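Local coordinates for extracellular ligand-binding receptor (PDB 5ERE), which probably senses small solutes, holding ketoleucine (2-oxo-4-methylpentanoate) in its leucine-binding-protein-like domain and cytosine in its tandem PAS sensor region, at residues V19-A24 / V257-L262; A53-V58 / A83-F88; V67-S72 / S76-L81; I106-G111 / V296-D301. All blocks are in the same frame, centred on the assembly; numbering follows the deposited sequence.

Contact 1 of 4, residues V19-A24 / V257-L262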
# COMPACT_ATOMS: atom_id res chain seq x y z
N VAL A 19 -8.00 16.02 -23.00
CA VAL A 19 -9.04 17.03 -23.00
C VAL A 19 -9.57 17.27 -21.59
O VAL A 19 -9.90 18.40 -21.24
CB VAL A 19 -10.23 16.66 -23.94
CG1 VAL A 19 -11.43 17.57 -23.74
CG2 VAL A 19 -9.80 16.71 -25.41
N GLU A 20 -9.66 16.21 -20.79
CA GLU A 20 -10.04 16.30 -19.41
C GLU A 20 -9.08 17.22 -18.63
O GLU A 20 -9.48 18.12 -17.89
CB GLU A 20 -10.08 14.91 -18.79
CG GLU A 20 -10.49 14.93 -17.31
CD GLU A 20 -10.77 13.56 -16.75
OE1 GLU A 20 -11.81 12.95 -17.12
OE2 GLU A 20 -9.96 13.10 -15.93
N GLN A 21 -7.79 16.99 -18.83
CA GLN A 21 -6.76 17.75 -18.14
C GLN A 21 -6.83 19.22 -18.56
O GLN A 21 -6.70 20.11 -17.72
CB GLN A 21 -5.39 17.17 -18.41
CG GLN A 21 -5.19 15.81 -17.81
CD GLN A 21 -3.92 15.11 -18.32
OE1 GLN A 21 -3.65 15.09 -19.52
NE2 GLN A 21 -3.14 14.57 -17.41
N GLN A 22 -7.02 19.48 -19.85
CA GLN A 22 -7.16 20.82 -20.39
C GLN A 22 -8.34 21.54 -19.78
O GLN A 22 -8.22 22.68 -19.35
CB GLN A 22 -7.32 20.78 -21.89
CG GLN A 22 -7.65 22.09 -22.60
CD GLN A 22 -8.31 21.83 -23.95
OE1 GLN A 22 -7.64 21.76 -24.96
NE2 GLN A 22 -9.64 21.64 -23.94
N ARG A 23 -9.49 20.87 -19.78
CA ARG A 23 -10.68 21.38 -19.10
C ARG A 23 -10.45 21.73 -17.64
O ARG A 23 -10.87 22.82 -17.17
CB ARG A 23 -11.77 20.32 -19.22
CG ARG A 23 -12.32 20.25 -20.60
CD ARG A 23 -13.33 19.10 -20.73
NE ARG A 23 -13.98 19.14 -22.02
CZ ARG A 23 -14.82 18.20 -22.46
NH1 ARG A 23 -15.09 17.14 -21.71
NH2 ARG A 23 -15.39 18.31 -23.64
N ALA A 24 -9.78 20.83 -16.90
CA ALA A 24 -9.63 21.07 -15.48
C ALA A 24 -8.69 22.26 -15.21
O ALA A 24 -8.93 23.05 -14.30
CB ALA A 24 -9.15 19.86 -14.82
N VAL A 257 -8.91 15.77 -11.77
CA VAL A 257 -8.77 16.06 -10.34
C VAL A 257 -7.32 16.42 -10.02
O VAL A 257 -7.04 17.42 -9.33
CB VAL A 257 -9.21 14.84 -9.47
CG1 VAL A 257 -8.84 15.02 -7.98
CG2 VAL A 257 -10.69 14.58 -9.64
N GLU A 258 -6.41 15.61 -10.53
CA GLU A 258 -4.99 15.85 -10.36
C GLU A 258 -4.54 17.17 -10.96
O GLU A 258 -3.69 17.87 -10.39
CB GLU A 258 -4.18 14.71 -11.02
CG GLU A 258 -2.67 14.88 -10.88
CD GLU A 258 -1.86 13.81 -11.66
OE1 GLU A 258 -2.15 13.60 -12.87
OE2 GLU A 258 -0.94 13.21 -11.05
N ALA A 259 -5.03 17.46 -12.15
CA ALA A 259 -4.61 18.64 -12.86
C ALA A 259 -5.17 19.89 -12.14
O ALA A 259 -4.49 20.90 -12.06
CB ALA A 259 -5.05 18.59 -14.29
N TYR A 260 -6.37 19.79 -11.58
CA TYR A 260 -6.93 20.86 -10.79
C TYR A 260 -6.06 21.17 -9.56
O TYR A 260 -5.81 22.34 -9.25
CB TYR A 260 -8.39 20.53 -10.34
CG TYR A 260 -8.99 21.59 -9.46
CD1 TYR A 260 -9.62 22.69 -10.01
CD2 TYR A 260 -8.92 21.49 -8.07
CE1 TYR A 260 -10.18 23.70 -9.19
CE2 TYR A 260 -9.47 22.49 -7.24
CZ TYR A 260 -10.10 23.58 -7.82
OH TYR A 260 -10.66 24.56 -7.02
N ASP A 261 -5.61 20.14 -8.83
CA ASP A 261 -4.75 20.41 -7.67
C ASP A 261 -3.38 20.96 -8.06
O ASP A 261 -2.79 21.78 -7.31
CB ASP A 261 -4.54 19.17 -6.81
CG ASP A 261 -5.72 18.86 -5.92
OD1 ASP A 261 -6.74 19.59 -5.98
OD2 ASP A 261 -5.64 17.87 -5.15
N LEU A 262 -2.87 20.56 -9.20
CA LEU A 262 -1.65 21.18 -9.70
C LEU A 262 -1.84 22.67 -9.91
O LEU A 262 -0.98 23.46 -9.52
CB LEU A 262 -1.21 20.56 -11.01
CG LEU A 262 -0.16 21.43 -11.73
CD1 LEU A 262 1.07 21.50 -10.87
CD2 LEU A 262 0.16 20.81 -13.02
O HOH W 1 -3.63 14.86 -14.71

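Contact 2 of 4, residues A53-V58 / A83-F88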
# COMPACT_ATOMS: atom_id res chain seq x y z
N ALA A 53 7.67 18.95 -28.64
CA ALA A 53 6.80 19.97 -28.00
C ALA A 53 7.56 20.76 -26.94
O ALA A 53 7.48 21.99 -26.89
CB ALA A 53 5.55 19.32 -27.39
N PHE A 54 8.30 20.07 -26.09
CA PHE A 54 9.11 20.75 -25.08
C PHE A 54 10.12 21.73 -25.70
O PHE A 54 10.15 22.91 -25.33
CB PHE A 54 9.84 19.74 -24.20
CG PHE A 54 10.81 20.37 -23.23
CD1 PHE A 54 10.35 21.01 -22.09
CD2 PHE A 54 12.18 20.34 -23.47
CE1 PHE A 54 11.24 21.59 -21.21
CE2 PHE A 54 13.07 20.92 -22.59
CZ PHE A 54 12.61 21.54 -21.46
N GLN A 55 10.95 21.24 -26.63
CA GLN A 55 11.98 22.08 -27.25
C GLN A 55 11.36 23.30 -27.94
O GLN A 55 11.88 24.42 -27.83
CB GLN A 55 12.81 21.26 -28.25
CG GLN A 55 13.66 20.12 -27.64
CD GLN A 55 14.82 20.63 -26.79
OE1 GLN A 55 15.04 21.84 -26.67
NE2 GLN A 55 15.58 19.70 -26.18
N ASP A 56 10.24 23.08 -28.63
CA ASP A 56 9.52 24.16 -29.30
C ASP A 56 9.00 25.15 -28.28
O ASP A 56 9.09 26.37 -28.45
CB ASP A 56 8.35 23.59 -30.13
CG ASP A 56 8.82 22.85 -31.39
OD1 ASP A 56 9.96 23.08 -31.84
OD2 ASP A 56 8.04 22.04 -31.94
N LEU A 57 8.44 24.61 -27.21
CA LEU A 57 7.95 25.44 -26.12
C LEU A 57 9.07 26.32 -25.54
O LEU A 57 8.84 27.49 -25.26
CB LEU A 57 7.34 24.53 -25.06
CG LEU A 57 6.85 25.16 -23.77
CD1 LEU A 57 5.71 26.13 -24.04
CD2 LEU A 57 6.43 24.02 -22.85
N VAL A 58 10.26 25.77 -25.35
CA VAL A 58 11.38 26.55 -24.84
C VAL A 58 11.81 27.63 -25.85
O VAL A 58 12.16 28.74 -25.46
CB VAL A 58 12.60 25.65 -24.50
CG1 VAL A 58 13.85 26.47 -24.21
CG2 VAL A 58 12.30 24.74 -23.32
N ALA A 83 15.80 19.76 -16.58
CA ALA A 83 16.84 19.93 -15.57
C ALA A 83 18.02 20.70 -16.15
O ALA A 83 18.44 21.69 -15.57
CB ALA A 83 17.28 18.60 -15.03
N GLU A 84 18.52 20.25 -17.30
CA GLU A 84 19.65 20.87 -18.00
C GLU A 84 19.39 22.34 -18.36
O GLU A 84 20.30 23.16 -18.29
CB GLU A 84 20.00 20.06 -19.26
CG GLU A 84 20.70 20.80 -20.41
CD GLU A 84 22.12 21.25 -20.07
OE1 GLU A 84 22.58 20.99 -18.93
OE2 GLU A 84 22.77 21.85 -20.94
N LYS A 85 18.16 22.66 -18.74
CA LYS A 85 17.83 24.04 -19.10
C LYS A 85 17.36 24.85 -17.90
O LYS A 85 16.98 26.01 -18.04
CB LYS A 85 16.76 24.06 -20.20
CG LYS A 85 17.20 23.35 -21.47
CD LYS A 85 16.23 23.58 -22.62
CE LYS A 85 16.73 22.91 -23.90
NZ LYS A 85 17.92 23.60 -24.47
N ASP A 86 17.38 24.21 -16.74
CA ASP A 86 16.92 24.80 -15.48
C ASP A 86 15.52 25.41 -15.58
O ASP A 86 15.30 26.59 -15.28
CB ASP A 86 17.93 25.84 -15.00
CG ASP A 86 18.00 25.92 -13.49
OD1 ASP A 86 17.84 24.87 -12.81
OD2 ASP A 86 18.22 27.04 -12.97
N ILE A 87 14.58 24.57 -16.02
CA ILE A 87 13.16 24.90 -16.06
C ILE A 87 12.39 24.01 -15.09
O ILE A 87 12.55 22.78 -15.10
CB ILE A 87 12.55 24.70 -17.46
CG1 ILE A 87 13.39 25.40 -18.53
CG2 ILE A 87 11.11 25.19 -17.48
CD1 ILE A 87 13.37 26.91 -18.44
N PHE A 88 11.56 24.62 -14.26
CA PHE A 88 10.81 23.85 -13.31
C PHE A 88 9.83 22.90 -14.06
O PHE A 88 9.23 23.24 -15.10
CB PHE A 88 10.07 24.76 -12.34
CG PHE A 88 9.24 24.02 -11.35
CD1 PHE A 88 9.83 23.19 -10.41
CD2 PHE A 88 7.86 24.11 -11.37
CE1 PHE A 88 9.06 22.47 -9.51
CE2 PHE A 88 7.08 23.40 -10.47
CZ PHE A 88 7.68 22.59 -9.54

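Contact 3 of 4, residues V67-S72 / S76-L81. With COI (2-oxo-4-methylpentanoic acid), chain B.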
# COMPACT_ATOMS: atom_id res chain seq x y z
N VAL A 67 7.11 23.89 -16.86
CA VAL A 67 6.58 22.97 -17.87
C VAL A 67 5.93 21.83 -17.16
O VAL A 67 6.53 21.20 -16.30
CB VAL A 67 7.69 22.42 -18.80
CG1 VAL A 67 7.10 21.44 -19.84
CG2 VAL A 67 8.31 23.54 -19.51
N VAL A 68 4.67 21.58 -17.51
CA VAL A 68 3.92 20.45 -17.02
C VAL A 68 3.79 19.46 -18.17
O VAL A 68 3.48 19.85 -19.29
CB VAL A 68 2.54 20.90 -16.51
CG1 VAL A 68 1.78 19.76 -15.92
CG2 VAL A 68 2.75 22.02 -15.44
N SER A 69 4.05 18.19 -17.91
CA SER A 69 3.83 17.16 -18.92
C SER A 69 2.96 16.05 -18.40
O SER A 69 3.15 15.58 -17.29
CB SER A 69 5.17 16.59 -19.38
OG SER A 69 5.85 15.97 -18.31
N CYS A 70 2.01 15.62 -19.23
CA CYS A 70 1.23 14.43 -18.97
C CYS A 70 1.91 13.21 -19.63
O CYS A 70 2.40 13.34 -20.73
CB CYS A 70 -0.19 14.59 -19.51
SG CYS A 70 -1.05 12.99 -19.44
N SER A 71 1.88 12.08 -18.92
CA SER A 71 2.22 10.70 -19.36
C SER A 71 3.61 10.33 -18.86
O SER A 71 4.51 11.17 -18.81
CB SER A 71 2.13 10.49 -20.88
OG SER A 71 3.28 10.96 -21.54
N SER A 72 3.76 9.09 -18.43
CA SER A 72 5.04 8.58 -17.93
C SER A 72 6.15 8.71 -18.97
O SER A 72 7.29 9.00 -18.62
CB SER A 72 4.89 7.12 -17.51
OG SER A 72 3.90 7.03 -16.50
N SER A 76 9.26 11.19 -18.48
CA SER A 76 10.58 10.62 -18.30
C SER A 76 11.59 11.26 -19.27
O SER A 76 12.73 11.51 -18.90
CB SER A 76 10.52 9.10 -18.46
OG SER A 76 10.02 8.50 -17.27
N ALA A 77 11.14 11.58 -20.48
CA ALA A 77 12.00 12.19 -21.50
C ALA A 77 12.24 13.68 -21.22
O ALA A 77 13.32 14.20 -21.50
CB ALA A 77 11.38 12.03 -22.87
N ILE A 78 11.24 14.38 -20.69
CA ILE A 78 11.40 15.81 -20.46
C ILE A 78 12.24 16.07 -19.19
O ILE A 78 12.98 17.05 -19.14
CB ILE A 78 10.01 16.50 -20.39
CG1 ILE A 78 9.44 16.56 -21.82
CG2 ILE A 78 10.12 17.90 -19.79
CD1 ILE A 78 7.95 16.90 -21.96
N HIS A 79 12.12 15.19 -18.21
CA HIS A 79 12.80 15.33 -16.91
C HIS A 79 14.29 15.79 -17.00
O HIS A 79 14.66 16.81 -16.41
CB HIS A 79 12.66 14.02 -16.14
CG HIS A 79 13.61 13.86 -15.00
ND1 HIS A 79 13.44 14.50 -13.79
CD2 HIS A 79 14.72 13.10 -14.85
CE1 HIS A 79 14.40 14.16 -12.96
NE2 HIS A 79 15.20 13.31 -13.59
N PRO A 80 15.14 15.05 -17.73
CA PRO A 80 16.55 15.48 -17.81
C PRO A 80 16.77 16.75 -18.64
O PRO A 80 17.73 17.47 -18.40
CB PRO A 80 17.25 14.30 -18.47
CG PRO A 80 16.16 13.59 -19.22
CD PRO A 80 14.93 13.74 -18.37
N LEU A 81 15.90 16.99 -19.61
CA LEU A 81 15.99 18.16 -20.46
C LEU A 81 15.61 19.43 -19.70
O LEU A 81 16.31 20.42 -19.78
CB LEU A 81 15.09 18.00 -21.69
CG LEU A 81 15.41 16.75 -22.52
CD1 LEU A 81 14.49 16.60 -23.75
CD2 LEU A 81 16.84 16.81 -22.97
C1 COI B . 0.74 7.26 -16.77
O1 COI B . 1.72 7.30 -17.56
O2 COI B . 0.87 7.00 -15.55
C2 COI B . -0.61 7.60 -17.31
O3 COI B . -1.59 7.54 -16.59
C3 COI B . -0.65 8.04 -18.75
C4 COI B . -2.06 8.17 -19.21
C5 COI B . -2.06 9.14 -20.37
C6 COI B . -2.48 6.76 -19.60

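Contact 4 of 4, residues I106-G111 / V296-D301. With EDO (1,2-ethanediol), chain G.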
# COMPACT_ATOMS: atom_id res chain seq x y z
N ILE A 106 8.71 17.74 -9.97
CA ILE A 106 7.77 17.38 -8.96
C ILE A 106 6.75 16.47 -9.64
O ILE A 106 6.38 16.73 -10.76
CB ILE A 106 7.08 18.62 -8.37
CG1 ILE A 106 8.06 19.41 -7.49
CG2 ILE A 106 5.79 18.25 -7.59
CD1 ILE A 106 8.40 18.75 -6.16
N ARG A 107 6.31 15.44 -8.95
CA ARG A 107 5.34 14.51 -9.51
C ARG A 107 4.09 14.35 -8.64
O ARG A 107 4.18 13.99 -7.47
CB ARG A 107 5.98 13.15 -9.71
CG ARG A 107 4.92 12.13 -10.07
CD ARG A 107 5.51 10.85 -10.57
NE ARG A 107 6.30 10.13 -9.59
CZ ARG A 107 6.55 8.82 -9.65
NH1 ARG A 107 6.03 8.08 -10.64
NH2 ARG A 107 7.30 8.25 -8.70
N LEU A 108 2.93 14.58 -9.24
CA LEU A 108 1.67 14.46 -8.54
C LEU A 108 1.06 13.06 -8.60
O LEU A 108 0.12 12.78 -7.88
CB LEU A 108 0.66 15.46 -9.10
CG LEU A 108 0.63 16.82 -8.41
CD1 LEU A 108 1.76 17.61 -8.89
CD2 LEU A 108 -0.70 17.57 -8.72
N THR A 109 1.63 12.18 -9.42
CA THR A 109 1.07 10.83 -9.62
C THR A 109 1.79 9.83 -8.73
O THR A 109 3.02 9.76 -8.74
CB THR A 109 1.19 10.39 -11.09
OG1 THR A 109 0.76 11.45 -11.95
CG2 THR A 109 0.45 9.08 -11.40
N VAL A 110 1.04 9.05 -7.97
CA VAL A 110 1.59 7.95 -7.20
C VAL A 110 2.23 6.93 -8.15
O VAL A 110 1.66 6.59 -9.19
CB VAL A 110 0.54 7.27 -6.31
CG1 VAL A 110 1.04 5.94 -5.75
CG2 VAL A 110 0.16 8.19 -5.14
N GLY A 111 3.41 6.46 -7.77
CA GLY A 111 4.18 5.56 -8.61
C GLY A 111 3.69 4.13 -8.80
O GLY A 111 2.93 3.59 -8.00
N VAL A 296 -2.58 15.16 0.19
CA VAL A 296 -1.43 14.81 -0.62
C VAL A 296 -0.16 15.21 0.12
O VAL A 296 -0.04 16.35 0.53
CB VAL A 296 -1.45 15.50 -2.02
CG1 VAL A 296 -0.10 15.18 -2.79
CG2 VAL A 296 -2.70 15.10 -2.83
N THR A 297 0.79 14.28 0.27
CA THR A 297 2.05 14.54 0.97
C THR A 297 3.20 14.35 0.01
O THR A 297 3.28 13.30 -0.64
CB THR A 297 2.22 13.61 2.16
OG1 THR A 297 1.13 13.80 3.06
CG2 THR A 297 3.54 13.86 2.88
N PHE A 298 4.12 15.30 -0.09
CA PHE A 298 5.26 15.10 -0.99
C PHE A 298 6.52 14.73 -0.20
O PHE A 298 6.88 15.39 0.79
CB PHE A 298 5.52 16.33 -1.83
CG PHE A 298 4.46 16.64 -2.83
CD1 PHE A 298 3.32 17.31 -2.45
CD2 PHE A 298 4.63 16.33 -4.17
CE1 PHE A 298 2.34 17.66 -3.35
CE2 PHE A 298 3.65 16.68 -5.10
CZ PHE A 298 2.49 17.36 -4.67
N ALA A 299 7.21 13.69 -0.66
CA ALA A 299 8.49 13.27 -0.08
C ALA A 299 9.54 14.31 -0.42
O ALA A 299 9.31 15.15 -1.29
CB ALA A 299 8.94 11.87 -0.64
N ASN A 300 10.70 14.23 0.24
CA ASN A 300 11.85 15.07 -0.12
C ASN A 300 12.28 14.95 -1.59
O ASN A 300 12.78 15.92 -2.14
CB ASN A 300 13.07 14.75 0.78
CG ASN A 300 12.87 15.18 2.23
OD1 ASN A 300 11.92 15.91 2.56
ND2 ASN A 300 13.79 14.76 3.10
N ASP A 301 12.09 13.80 -2.23
CA ASP A 301 12.53 13.65 -3.62
C ASP A 301 11.48 14.20 -4.59
O ASP A 301 11.63 14.10 -5.81
CB ASP A 301 12.89 12.17 -3.94
CG ASP A 301 11.70 11.21 -3.88
OD1 ASP A 301 10.57 11.63 -3.55
OD2 ASP A 301 11.89 10.01 -4.17
C1 EDO G . 8.07 4.21 -9.38
O1 EDO G . 7.35 2.97 -9.37
C2 EDO G . 8.18 4.64 -10.83
O2 EDO G . 7.90 6.03 -10.95

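Contact 1 of 4, residues V19-A24 / V257-L262
Two helix segments, 19-24 and 257-262, run in roughly the same direction, with their axes 8.2 Å apart at a crossing angle of -34°, and bring Gln21 opposite Ala259 and Ala24 opposite Tyr260. The close approach is consistent with two small residues at the crossing. The methyl groups Ala24 CB and Ala259 CB meet at 4.3 Å. Ala259 CB also comes within 4.1 Å of Gln21 O, so a methyl packs on the backbone of the facing helix. Ala24 CB in turn rests 4.3 Å from Tyr260 N.

No direct hydrogen bond crosses the contact. A water does the bridging instead. It accepts from Gln21 NE2 at 2.8 Å and donates to Glu258 OE1 at 2.7 Å. The Tyr260 ring stands at the flank of the alanine pair, with CG anti to the backbone N (chi1 177°), and Ala24 O lies near the ring plane at its edge. Tyr260 OH bonds Glu31 OE2, farther along the first helix.

Polar ends reach well beyond the pair. Glu20 forms a salt bridge with Arg214 and also accepts from Gly256 N, near the start of helix 254-271. Glu258 accepts from Gly93 N. Helix 239-248 covers one flank, where Phe240 touches Ala24 and meets the Tyr260 ring. On the sheet side, Gln21 and Leu262 pack on strands 64-70 and 88-92 of the parallel sheet.

Contact 2 of 4, residues A53-V58 / A83-F88
Lys85 lays its aliphatic chain against Phe54 and Val58 of helix 47-60. The buried side is apolar packing. Lys85 CD sits 4.1 Å from Phe54 CE2 and at the same 4.1 Å from Val58 CG1. Val58 CG2 lies over one face of the Phe54 ring, toward its rim. With its CG anti to the backbone N (chi1 174°), Phe54 reaches inward as well, to Val67, Ile78 and Leu81.

The solvent side has one close approach but no bond. Gln55 crosses Lys85 at about a right angle, and its OE1 is 3.4 Å from Lys85 CE. The ammonium NZ stays 4.0 Å from Gln55 OE1. Just past Lys85 the chain leaves helix 72-84 through a Schellman motif. Asp86, at positive phi, turns it toward strand 88-92.

An alanine at Gln55 would remove the amide beside Lys85 CE and would probably leave the end of the lysine with less to rest on, its charge without the nearby carbonyl oxygen.

The lysine thus works here mainly as a hydrocarbon arm. Its methylenes join the C-terminal end of helix 72-84 to helix 47-60, and the amide oxygen is likely to give its charge mild electrostatic support rather than a fixed bond.

Contact 3 of 4, residues V67-S72 / S76-L81
Ser72 O takes two bonds from Ser76, one helical turn on. Ser76 N donates at 2.9 Å and Ser76 OG at 3.1 Å, and the two reach the oxygen from opposite faces of its carbonyl plane. Asn137 ND2, from helix 137-149, bonds the same oxygen. Ser76 OG is also paired with Lys98 N, so the hydroxyl has a second partner that limits its rotation.

Farther along the helix, the strand meets it by apolar packing. Ser69 CB touches Ile78 CD1 at 3.8 Å. Ser69 OG stands between its backbone N and carbonyl carbon (chi1 63°), and from there bonds Ser75 OG and His89 NE2. Ser71 is the N-cap of helix 72-84. Its OG donates to Cys70 O at 2.7 Å, on a lone pair in the carbonyl plane, and also caps Ala74 N.

The bound 2-oxo-4-methylpentanoate lies off the N-terminal end of helix 72-84. Ser72 N donates to its O1 at 2.9 Å, with an N-H...O angle of 152°. Ser72 OG also lies against O1, but the modelled separation is doubtfully short; the hydroxyl is bonded to Ala96 N as well. Ala95 N and Arg210 NH2 hold the ligand too.

In this two-lobed fold ligands bind in the cleft, at strand C-terminal ends and helix N termini. The helix N terminus of this beta-alpha-beta unit, with Arg210 added, probably stabilises the negative charge of the carboxylate.

Contact 4 of 4, residues I106-G111 / V296-D301
In the periplasmic-binding-protein fold, strand 106-107 is one of the two outer strands of the parallel sheet, and here Ile106 and Leu108 take the ring of Phe298 from the small antiparallel strand 296-298. The ring meets three groups. Ile106 CG2 comes to 3.6 Å from Phe298 CE2, and the two side chains cross at about a right angle. Leu108 CG lies near the ring plane, at its edge, 4.2 Å from Phe298 CZ. Arg107 O is 3.6 Å from Phe298 CE2 and approaches obliquely. No hydrogen bond joins the two segments.

Tyr284 meets Phe298 edge-to-face, and Ile106 touches Tyr284 as well. The calcium-binding residues Ala285 and Asn287 follow close by, so this apolar cluster lies beside the metal site. Backbone bonds of Arg107 to Gly302 and Ala304 tie the edge strand to the chain just after segment 296-301.

The Arg107 side chain takes little part in this packing; it comes within about 7 Å of the bound ketoleucine. The chain bends at chi3 (65°), which brings NE to a salt bridge with Asp303 and NH1 to the backbone oxygen of Ser94, a pocket residue. This is consistent with a second-shell role. A leucine in its place would remove the guanidinium and is likely to leave Asp303 without its charge partner and the Ser94 loop less fixed.

A 1,2-ethanediol, probably from the crystallisation liquor, sits at the guanidinium edge. Arg107 NH1 donates to its O2 at 2.8 Å, and Arg107 NH2 bonds the same O2 weakly at 3.2 Å.

Overall arrangement
From the N terminus, helix 15-32 opens contact 1, which closes more than 230 residues later on helix 254-271. Contact 2 is nested inside that long loop, and contact 3 is nested inside contact 2. Both use helix 72-84, and Phe54 of contact 2 packs on Leu81 of contact 3. Contact 4 opens next, at 106-111, after contact 2 has closed. It crosses contact 1, because 257-262 falls between its two segments. Glu258 and Thr109 join these two contacts. Contacts 2 and 3 hold the first lobe's helices and strands together locally. Contacts 1 and 4 tie that lobe to the returning chain, 257-262 and 296-301.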